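Local coordinates for rhamnose ABC transporter, periplasmic rhamnose-binding protein (Kribbella flavida, PDB 4KVF) that probably binds a carbohydrate, most likely rhamnose or a related sugar, and hands it over to an ABC transporter for uptake, at residues N90-I93 with V99-V102; V153-E158 with A254-G259; Y243-S248 with V268-V273; G298-T301 with K307-A310. All blocks are in the same frame, centred on the assembly; numbering follows the deposited sequence.

Contact 1 of 4, residues N90-I93 with V99-V102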
loop_
_atom_site.group_PDB
_atom_site.type_symbol
_atom_site.label_atom_id
_atom_site.label_comp_id
_atom_site.label_asym_id
_atom_site.label_seq_id
_atom_site.Cartn_x
_atom_site.Cartn_y
_atom_site.Cartn_z
ATOM N N ASN A 90 -4.697 -2.580 -24.273
ATOM C CA ASN A 90 -4.954 -3.070 -25.625
ATOM C C ASN A 90 -3.669 -3.528 -26.294
ATOM O O ASN A 90 -3.654 -4.528 -27.026
ATOM C CB ASN A 90 -5.662 -2.001 -26.468
ATOM C CG ASN A 90 -7.142 -1.866 -26.111
ATOM O OD1 ASN A 90 -7.765 -2.830 -25.654
ATOM N ND2 ASN A 90 -7.705 -0.680 -26.327
ATOM N N THR A 91 -2.588 -2.791 -26.051
ATOM C CA THR A 91 -1.283 -3.189 -26.563
ATOM C C THR A 91 -0.861 -4.533 -25.978
ATOM O O THR A 91 -0.408 -5.415 -26.702
ATOM C CB THR A 91 -0.209 -2.148 -26.229
ATOM O OG1 THR A 91 -0.593 -0.883 -26.782
ATOM C CG2 THR A 91 1.139 -2.572 -26.808
ATOM N N LEU A 92 -1.017 -4.694 -24.665
ATOM C CA LEU A 92 -0.613 -5.938 -24.023
ATOM C C LEU A 92 -1.415 -7.132 -24.545
ATOM O O LEU A 92 -0.887 -8.232 -24.677
ATOM C CB LEU A 92 -0.723 -5.831 -22.503
ATOM C CG LEU A 92 0.222 -4.799 -21.875
ATOM C CD1 LEU A 92 0.005 -4.750 -20.363
ATOM C CD2 LEU A 92 1.687 -5.120 -22.202
ATOM N N ILE A 93 -2.691 -6.909 -24.834
ATOM C CA ILE A 93 -3.516 -7.947 -25.450
ATOM C C ILE A 93 -2.974 -8.378 -26.807
ATOM O O ILE A 93 -2.808 -9.572 -27.065
ATOM C CB ILE A 93 -4.988 -7.497 -25.611
ATOM C CG1 ILE A 93 -5.615 -7.253 -24.239
ATOM C CG2 ILE A 93 -5.781 -8.533 -26.405
ATOM C CD1 ILE A 93 -6.995 -6.576 -24.297
ATOM N N VAL A 99 -0.332 -12.897 -18.564
ATOM C CA VAL A 99 -0.824 -12.238 -17.361
ATOM C C VAL A 99 -0.619 -10.736 -17.509
ATOM O O VAL A 99 0.459 -10.288 -17.902
ATOM C CB VAL A 99 -0.047 -12.694 -16.109
ATOM C CG1 VAL A 99 -0.576 -11.982 -14.850
ATOM C CG2 VAL A 99 -0.117 -14.213 -15.944
ATOM N N ILE A 100 -1.663 -9.965 -17.216
ATOM C CA ILE A 100 -1.554 -8.514 -17.122
ATOM C C ILE A 100 -1.721 -8.109 -15.664
ATOM O O ILE A 100 -2.724 -8.424 -15.030
ATOM C CB ILE A 100 -2.617 -7.772 -17.979
ATOM C CG1 ILE A 100 -2.408 -8.061 -19.469
ATOM C CG2 ILE A 100 -2.535 -6.252 -17.739
ATOM C CD1 ILE A 100 -3.510 -7.476 -20.381
ATOM N N VAL A 101 -0.707 -7.439 -15.129
ATOM C CA VAL A 101 -0.742 -6.925 -13.764
ATOM C C VAL A 101 -0.898 -5.408 -13.836
ATOM O O VAL A 101 -0.006 -4.694 -14.318
ATOM C CB VAL A 101 0.559 -7.281 -13.024
ATOM C CG1 VAL A 101 0.496 -6.797 -11.587
ATOM C CG2 VAL A 101 0.768 -8.784 -13.072
ATOM N N VAL A 102 -2.031 -4.904 -13.356
ATOM C CA VAL A 102 -2.367 -3.507 -13.615
ATOM C C VAL A 102 -2.883 -2.769 -12.373
ATOM O O VAL A 102 -3.687 -3.301 -11.599
ATOM C CB VAL A 102 -3.398 -3.412 -14.774
ATOM C CG1 VAL A 102 -4.619 -4.298 -14.489
ATOM C CG2 VAL A 102 -3.813 -1.963 -15.028
#
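L92 and I100 carry this contact, between a helix and the central parallel sheet of one lobe of a periplasmic binding protein fold. The sheet is a Rossmann-like α/β sheet. Helix 85-94 is the connection of a beta-alpha-beta crossover from strand 71-74 to strand 99-102, passing over strand 41-45 that lies between them. The contact is entirely apolar.

The L92 and I100 side chains cross obliquely, each leaving its backbone toward the other segment. L92 uses two points. Its CB meets the end of the isoleucine chain, I100 CD1, at 3.9 Å. Its CD1 lies over the other branch, I100 CG2, also at 3.9 Å. I100 thus grips the leucine with both its branches, and I100 CG1 lies 4.1 Å from L92 CB. The I100 chain is extended beyond CG1 (chi2 174°), which carries CD1 out to the helix. I93 adds a looser contact, with its CG1 4.4 Å from I100 CD1.

The next shell closes round these side chains. A43 on strand 41-45 and V75 also touch L92. A117 on helix 111-119 meets both I93 and I100. Strand 99-102 is fixed by backbone hydrogen bonds on both edges, from V99 to K41 and A43 and from I100 to K123 and V125. I100 therefore sits on a strand in the body of the sheet. V101 points the other way from I100. T91, just before L92, has its OG1 hydrogen-bonded to S87 O, one turn back on the helix.

Contact 2 of 4, residues V153-E158 with A254-G259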
loop_
_atom_site.group_PDB
_atom_site.type_symbol
_atom_site.label_atom_id
_atom_site.label_comp_id
_atom_site.label_asym_id
_atom_site.label_seq_id
_atom_site.Cartn_x
_atom_site.Cartn_y
_atom_site.Cartn_z
ATOM N N VAL A 153 -3.440 2.701 15.412
ATOM C CA VAL A 153 -3.836 2.797 16.812
ATOM C C VAL A 153 -2.876 2.046 17.732
ATOM O O VAL A 153 -2.523 2.540 18.798
ATOM C CB VAL A 153 -5.293 2.355 17.043
ATOM C CG1 VAL A 153 -5.620 2.343 18.538
ATOM C CG2 VAL A 153 -6.224 3.321 16.325
ATOM N N LYS A 154 -2.425 0.873 17.286
ATOM C CA LYS A 154 -1.466 0.077 18.061
ATOM C C LYS A 154 -0.170 0.849 18.291
ATOM O O LYS A 154 0.335 0.892 19.406
ATOM C CB LYS A 154 -1.170 -1.253 17.362
ATOM C CG LYS A 154 -0.168 -2.124 18.107
ATOM C CD LYS A 154 0.148 -3.406 17.331
ATOM C CE LYS A 154 0.897 -4.418 18.202
HETATM N N MSE A 155 0.362 1.466 17.239
HETATM C CA MSE A 155 1.577 2.274 17.382
HETATM C C MSE A 155 1.333 3.496 18.268
HETATM O O MSE A 155 2.154 3.818 19.130
HETATM C CB MSE A 155 2.127 2.687 16.008
HETATM C CG MSE A 155 2.646 1.495 15.192
HETATM SE SE MSE A 155 3.489 2.006 13.509
HETATM C CE MSE A 155 1.991 2.968 12.706
ATOM N N ALA A 156 0.207 4.176 18.061
ATOM C CA ALA A 156 -0.122 5.336 18.892
ATOM C C ALA A 156 -0.200 4.967 20.375
ATOM O O ALA A 156 0.307 5.687 21.231
ATOM C CB ALA A 156 -1.421 5.977 18.438
ATOM N N LYS A 157 -0.814 3.824 20.665
ATOM C CA LYS A 157 -0.988 3.371 22.041
ATOM C C LYS A 157 0.351 3.088 22.722
ATOM O O LYS A 157 0.564 3.480 23.865
ATOM C CB LYS A 157 -1.880 2.128 22.098
ATOM C CG LYS A 157 -2.290 1.711 23.508
ATOM C CD LYS A 157 -3.338 0.612 23.425
ATOM C CE LYS A 157 -3.843 0.161 24.779
ATOM N NZ LYS A 157 -4.844 -0.924 24.577
ATOM N N GLU A 158 1.245 2.408 22.009
ATOM C CA GLU A 158 2.584 2.130 22.522
ATOM C C GLU A 158 3.332 3.431 22.814
ATOM O O GLU A 158 3.872 3.618 23.904
ATOM C CB GLU A 158 3.373 1.283 21.516
ATOM C CG GLU A 158 2.789 -0.097 21.253
ATOM C CD GLU A 158 3.402 -0.776 20.038
ATOM O OE1 GLU A 158 3.293 -2.019 19.930
ATOM O OE2 GLU A 158 3.982 -0.066 19.185
ATOM N N ALA A 254 5.383 12.137 20.394
ATOM C CA ALA A 254 5.728 11.115 19.418
ATOM C C ALA A 254 5.045 11.421 18.096
ATOM O O ALA A 254 3.959 12.000 18.070
ATOM C CB ALA A 254 5.324 9.738 19.911
ATOM N N ILE A 255 5.689 11.034 17.001
ATOM C CA ILE A 255 5.100 11.157 15.676
ATOM C C ILE A 255 5.076 9.779 15.041
ATOM O O ILE A 255 6.102 9.109 15.001
ATOM C CB ILE A 255 5.938 12.100 14.769
ATOM C CG1 ILE A 255 6.068 13.490 15.396
ATOM C CG2 ILE A 255 5.325 12.191 13.380
ATOM C CD1 ILE A 255 4.787 14.304 15.341
ATOM N N THR A 256 3.909 9.339 14.573
ATOM C CA THR A 256 3.827 8.088 13.819
ATOM C C THR A 256 2.859 8.262 12.644
ATOM O O THR A 256 2.414 9.373 12.381
ATOM C CB THR A 256 3.436 6.892 14.715
ATOM O OG1 THR A 256 3.551 5.674 13.965
ATOM C CG2 THR A 256 2.011 7.038 15.238
ATOM N N GLY A 257 2.551 7.192 11.921
ATOM C CA GLY A 257 1.735 7.328 10.731
ATOM C C GLY A 257 2.244 6.495 9.569
ATOM O O GLY A 257 2.867 5.452 9.770
ATOM N N LEU A 258 1.978 6.955 8.352
ATOM C CA LEU A 258 2.365 6.214 7.157
ATOM C C LEU A 258 3.402 7.026 6.410
ATOM O O LEU A 258 3.131 8.148 5.987
ATOM C CB LEU A 258 1.151 5.976 6.269
ATOM C CG LEU A 258 0.037 5.181 6.941
ATOM C CD1 LEU A 258 -1.182 5.177 6.038
ATOM C CD2 LEU A 258 0.492 3.752 7.264
ATOM N N GLY A 259 4.599 6.472 6.268
ATOM C CA GLY A 259 5.694 7.234 5.695
ATOM C C GLY A 259 6.527 6.474 4.686
ATOM O O GLY A 259 6.439 5.245 4.589
#
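M155, a selenomethionine here, and T256 make the main van der Waals contact. M155 CE lies 3.4 Å from T256 OG1. The SE atom lies beside the same oxygen, at 3.7 Å. The chain is bent at its last torsion (chi3 -58°), and this swings the methyl back to T256. CE also approaches the backbone oxygen G257 O at 3.9 Å. A156 adds little: its backbone N is 4.4 Å from T256 CG2.

The axes of helix segment 153-158 and strand 254-257 run nearly antiparallel (170°), 8.4 Å apart at closest approach. Helix 145-159 lies against one face of the parallel sheet in the second α/β lobe of this binding protein fold. Strand 254-257 pairs with strand 226-231 on one side, and G257 is backbone-bonded to A277 on the other. I255 points to the opposite face, where helix 234-245 packs on it. V230 on the next strand touches both A156 and T256.

The polar end of T256 is satisfied elsewhere. OG1 is anti to the backbone N (chi1 -172°) and is hydrogen-bonded to K275 O, so the M155 methyl touches an oxygen already engaged. G257 follows, at backbone angles that would jam a CB against T256 O.

Contact 3 of 4, residues Y243-S248 with V268-V273; sequences YVSASS and VKDGTV
T272 and S245 have the most surface buried here, and they meet where two helices end. S245 CB packs against T272 OG1 at 3.4 Å. The T272 methyl, CG2, points the other way along the contact and rests on V244 CG1 at 3.9 Å. T272 thus sets its oxygen beside the serine CB and its methyl on the valine.

S245 also makes the polar link between the segments. Its OG donates to D270 OD2 at 3.0 Å, on the syn side of that oxygen and 29° out of the carboxylate plane. With chi1 near 180° (-174°), OG swings away from the serine's own N and out to the aspartate.

The aspartate itself is set by its own loop. Helix 261-269 ends in a Schellman motif, with G271 at positive phi as the first residue to leave helical angles. D270 OD1 then accepts from T272 N at 3.1 Å, closing an Asx turn. T272 OG1 donates to the same oxygen at 2.9 Å, from above the carboxylate plane. Both T272 donors come from the same face, so OD1 is held twice, while OD2 accepts from S245. An alanine in place of T272 would remove both CG2 and OG1, and is likely to open a gap beside V244 and leave the D270 carboxylate less firmly fixed for S245.

Beyond the contact, V244 packs on I255 of strand 254-257 and on L220 of helix 209-222. S245 touches Y267 on helix 261-269. On the other helix end, S247 OG donates to V244 O at 3.1 Å.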
loop_
_atom_site.group_PDB
_atom_site.type_symbol
_atom_site.label_atom_id
_atom_site.label_comp_id
_atom_site.label_asym_id
_atom_site.label_seq_id
_atom_site.Cartn_x
_atom_site.Cartn_y
_atom_site.Cartn_z
ATOM N N TYR A 243 8.869 19.432 11.701
ATOM C CA TYR A 243 8.549 20.445 12.699
ATOM C C TYR A 243 9.026 20.021 14.079
ATOM O O TYR A 243 9.713 20.770 14.760
ATOM C CB TYR A 243 7.055 20.760 12.776
ATOM C CG TYR A 243 6.774 21.639 13.971
ATOM C CD1 TYR A 243 7.187 22.956 13.985
ATOM C CD2 TYR A 243 6.135 21.141 15.101
ATOM C CE1 TYR A 243 6.960 23.767 15.080
ATOM C CE2 TYR A 243 5.905 21.949 16.210
ATOM C CZ TYR A 243 6.316 23.260 16.190
ATOM O OH TYR A 243 6.089 24.076 17.280
ATOM N N VAL A 244 8.629 18.825 14.503
ATOM C CA VAL A 244 8.986 18.346 15.835
ATOM C C VAL A 244 10.503 18.270 16.039
ATOM O O VAL A 244 11.009 18.644 17.097
ATOM C CB VAL A 244 8.284 17.006 16.157
ATOM C CG1 VAL A 244 8.835 16.395 17.429
ATOM C CG2 VAL A 244 6.781 17.238 16.285
ATOM N N SER A 245 11.224 17.839 15.007
ATOM C CA SER A 245 12.679 17.713 15.070
ATOM C C SER A 245 13.374 19.031 15.396
ATOM O O SER A 245 14.395 19.054 16.088
ATOM C CB SER A 245 13.216 17.152 13.752
ATOM O OG SER A 245 14.608 16.894 13.833
ATOM N N ALA A 246 12.813 20.134 14.916
ATOM C CA ALA A 246 13.447 21.438 15.094
ATOM C C ALA A 246 12.702 22.326 16.094
ATOM O O ALA A 246 12.855 23.548 16.084
ATOM C CB ALA A 246 13.583 22.141 13.752
ATOM N N SER A 247 11.907 21.705 16.962
ATOM C CA SER A 247 11.119 22.439 17.948
ATOM C C SER A 247 11.419 21.956 19.361
ATOM O O SER A 247 12.174 21.004 19.557
ATOM C CB SER A 247 9.628 22.242 17.682
ATOM O OG SER A 247 9.231 20.958 18.120
ATOM N N SER A 248 10.779 22.594 20.336
ATOM C CA SER A 248 10.940 22.237 21.741
ATOM C C SER A 248 10.094 21.031 22.148
ATOM O O SER A 248 10.035 20.679 23.326
ATOM C CB SER A 248 10.602 23.435 22.631
ATOM O OG SER A 248 9.329 23.970 22.302
ATOM N N VAL A 268 14.151 9.110 11.713
ATOM C CA VAL A 268 14.319 7.898 12.499
ATOM C C VAL A 268 15.712 7.876 13.135
ATOM O O VAL A 268 15.863 7.645 14.340
ATOM C CB VAL A 268 14.083 6.643 11.634
ATOM C CG1 VAL A 268 14.480 5.392 12.386
ATOM C CG2 VAL A 268 12.625 6.575 11.212
ATOM N N LYS A 269 16.726 8.156 12.323
ATOM C CA LYS A 269 18.105 8.167 12.802
ATOM C C LYS A 269 18.383 9.268 13.830
ATOM O O LYS A 269 19.293 9.131 14.654
ATOM C CB LYS A 269 19.088 8.234 11.623
ATOM C CG LYS A 269 19.032 7.002 10.713
ATOM C CD LYS A 269 20.117 7.016 9.639
ATOM C CE LYS A 269 20.242 5.656 8.948
ATOM N NZ LYS A 269 20.432 4.519 9.893
ATOM N N ASP A 270 17.606 10.353 13.805
ATOM C CA ASP A 270 17.836 11.430 14.778
ATOM C C ASP A 270 16.958 11.327 16.035
ATOM O O ASP A 270 17.063 12.152 16.941
ATOM C CB ASP A 270 17.825 12.841 14.133
ATOM C CG ASP A 270 16.415 13.383 13.854
ATOM O OD1 ASP A 270 15.408 12.693 14.116
ATOM O OD2 ASP A 270 16.320 14.528 13.357
ATOM N N GLY A 271 16.105 10.304 16.082
ATOM C CA GLY A 271 15.314 10.024 17.270
ATOM C C GLY A 271 13.950 10.700 17.353
ATOM O O GLY A 271 13.256 10.585 18.365
ATOM N N THR A 272 13.559 11.411 16.302
ATOM C CA THR A 272 12.270 12.100 16.308
ATOM C C THR A 272 11.138 11.091 16.167
ATOM O O THR A 272 10.101 11.189 16.837
ATOM C CB THR A 272 12.171 13.128 15.166
ATOM O OG1 THR A 272 13.207 14.106 15.318
ATOM C CG2 THR A 272 10.815 13.821 15.181
ATOM N N VAL A 273 11.339 10.124 15.278
ATOM C CA VAL A 273 10.340 9.091 15.030
ATOM C C VAL A 273 10.905 7.730 15.415
ATOM O O VAL A 273 12.015 7.370 15.011
ATOM C CB VAL A 273 9.912 9.081 13.555
ATOM C CG1 VAL A 273 9.013 7.885 13.264
ATOM C CG2 VAL A 273 9.218 10.390 13.209
#

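Contact 4 of 4, residues G298-T301 with K307-A310; sequences GQIT and KFKA
I300 and F308 lie closest in the backbone, with CA atoms 7.1 Å apart. Segment 298-301 is a loop, and 307-309 is a short strand. G298, at positive phi, closes helix 281-296 with a Schellman motif. Water joins the two backbones: one molecule donates to Q299 O at 2.9 Å and also to K307 O.

The strand belongs to a two-stranded antiparallel hairpin with strand 315-317, where F308 pairs with Y316. The loop thus sits between this hairpin and the end of helix 281-296, whose A294 touches both Q299 and I300.

I300 packs obliquely against F308 with both branches. CG2 rests on F308 CB at 3.8 Å and near K307 O. CD1 lies over one face of the ring, 4.0 Å from F308 CD1. At chi1 62° CG1 is tucked over its own backbone, and CD1 extends from it over the ring. Cutting I300 back to alanine takes away both branches and would probably leave a gap between the loop and F308.

Q299 reaches the strand through water. Its OE1 accepts from two molecules; one accepts from K309 N at 3.0 Å and the other donates to K309 O at 2.7 Å. NE2 is hydrogen-bonded to A34 O.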
loop_
_atom_site.group_PDB
_atom_site.type_symbol
_atom_site.label_atom_id
_atom_site.label_comp_id
_atom_site.label_asym_id
_atom_site.label_seq_id
_atom_site.Cartn_x
_atom_site.Cartn_y
_atom_site.Cartn_z
ATOM N N GLY A 298 -3.432 -22.797 -13.562
ATOM C CA GLY A 298 -4.573 -23.557 -13.089
ATOM C C GLY A 298 -4.566 -23.934 -11.616
ATOM O O GLY A 298 -5.401 -24.726 -11.181
ATOM N N GLN A 299 -3.638 -23.381 -10.836
ATOM C CA GLN A 299 -3.576 -23.701 -9.407
ATOM C C GLN A 299 -4.704 -23.056 -8.594
ATOM O O GLN A 299 -5.162 -23.613 -7.587
ATOM C CB GLN A 299 -2.236 -23.267 -8.814
ATOM C CG GLN A 299 -1.037 -24.016 -9.329
ATOM C CD GLN A 299 0.245 -23.535 -8.681
ATOM O OE1 GLN A 299 0.287 -22.449 -8.096
ATOM N NE2 GLN A 299 1.297 -24.344 -8.771
ATOM N N ILE A 300 -5.109 -21.866 -9.014
ATOM C CA ILE A 300 -6.192 -21.128 -8.385
ATOM C C ILE A 300 -7.101 -20.549 -9.466
ATOM O O ILE A 300 -6.726 -20.526 -10.643
ATOM C CB ILE A 300 -5.686 -19.978 -7.473
ATOM C CG1 ILE A 300 -4.896 -18.936 -8.260
ATOM C CG2 ILE A 300 -4.882 -20.533 -6.276
ATOM C CD1 ILE A 300 -4.546 -17.696 -7.429
ATOM N N THR A 301 -8.286 -20.085 -9.064
ATOM C CA THR A 301 -9.218 -19.419 -9.986
ATOM C C THR A 301 -9.587 -18.018 -9.491
ATOM O O THR A 301 -10.167 -17.206 -10.228
ATOM C CB THR A 301 -10.520 -20.240 -10.194
ATOM O OG1 THR A 301 -11.242 -20.320 -8.962
ATOM C CG2 THR A 301 -10.217 -21.660 -10.694
ATOM N N LYS A 307 -5.798 -21.580 -1.898
ATOM C CA LYS A 307 -4.454 -21.300 -1.392
ATOM C C LYS A 307 -3.412 -21.494 -2.476
ATOM O O LYS A 307 -3.567 -22.354 -3.341
ATOM C CB LYS A 307 -4.117 -22.201 -0.192
ATOM C CG LYS A 307 -5.027 -22.026 1.029
ATOM C CD LYS A 307 -4.608 -22.896 2.228
ATOM C CE LYS A 307 -4.983 -24.363 2.017
ATOM N NZ LYS A 307 -4.745 -25.199 3.235
ATOM N N PHE A 308 -2.346 -20.698 -2.424
ATOM C CA PHE A 308 -1.219 -20.899 -3.327
ATOM C C PHE A 308 0.071 -20.426 -2.691
ATOM O O PHE A 308 0.054 -19.699 -1.701
ATOM C CB PHE A 308 -1.442 -20.192 -4.665
ATOM C CG PHE A 308 -1.424 -18.693 -4.572
ATOM C CD1 PHE A 308 -2.509 -18.007 -4.057
ATOM C CD2 PHE A 308 -0.313 -17.963 -4.999
ATOM C CE1 PHE A 308 -2.493 -16.613 -3.975
ATOM C CE2 PHE A 308 -0.286 -16.582 -4.907
ATOM C CZ PHE A 308 -1.384 -15.903 -4.392
ATOM N N LYS A 309 1.186 -20.871 -3.261
ATOM C CA LYS A 309 2.508 -20.518 -2.772
ATOM C C LYS A 309 3.011 -19.330 -3.569
ATOM O O LYS A 309 2.835 -19.275 -4.786
ATOM C CB LYS A 309 3.474 -21.694 -2.956
ATOM C CG LYS A 309 3.105 -22.955 -2.203
ATOM C CD LYS A 309 3.005 -22.697 -0.709
ATOM C CE LYS A 309 3.091 -23.999 0.075
ATOM N NZ LYS A 309 2.243 -25.066 -0.527
ATOM N N ALA A 310 3.627 -18.375 -2.878
ATOM C CA ALA A 310 4.188 -17.197 -3.536
ATOM C C ALA A 310 5.649 -16.994 -3.181
ATOM O O ALA A 310 6.021 -15.960 -2.640
ATOM C CB ALA A 310 3.375 -15.948 -3.182
HETATM O O HOH W 1 0.959 -23.017 -5.335
HETATM O O HOH W 2 -5.459 -23.859 -4.740
HETATM O O HOH W 3 2.513 -20.919 -6.958
#

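Overall arrangement
The contacts fall in two groups, one in each lobe of the protein. Contacts 1 and 4 share a lobe, with centres about 20 Å apart and nearest atoms about 10 Å apart. Contacts 2 and 3 lie in the other lobe, on the opposite side of the chain's centre from both. They are directly joined: I255 CD1 packs on V244 CG2 at 3.7 Å, and their segments alternate along the chain. Across the lobes, the centres of contacts 1 and 2 are about 38 Å apart, and those of contacts 3 and 4 about 45 Å. In this family the sugar is generally held in the cleft between the lobes. The four contacts concern the build of the lobes themselves.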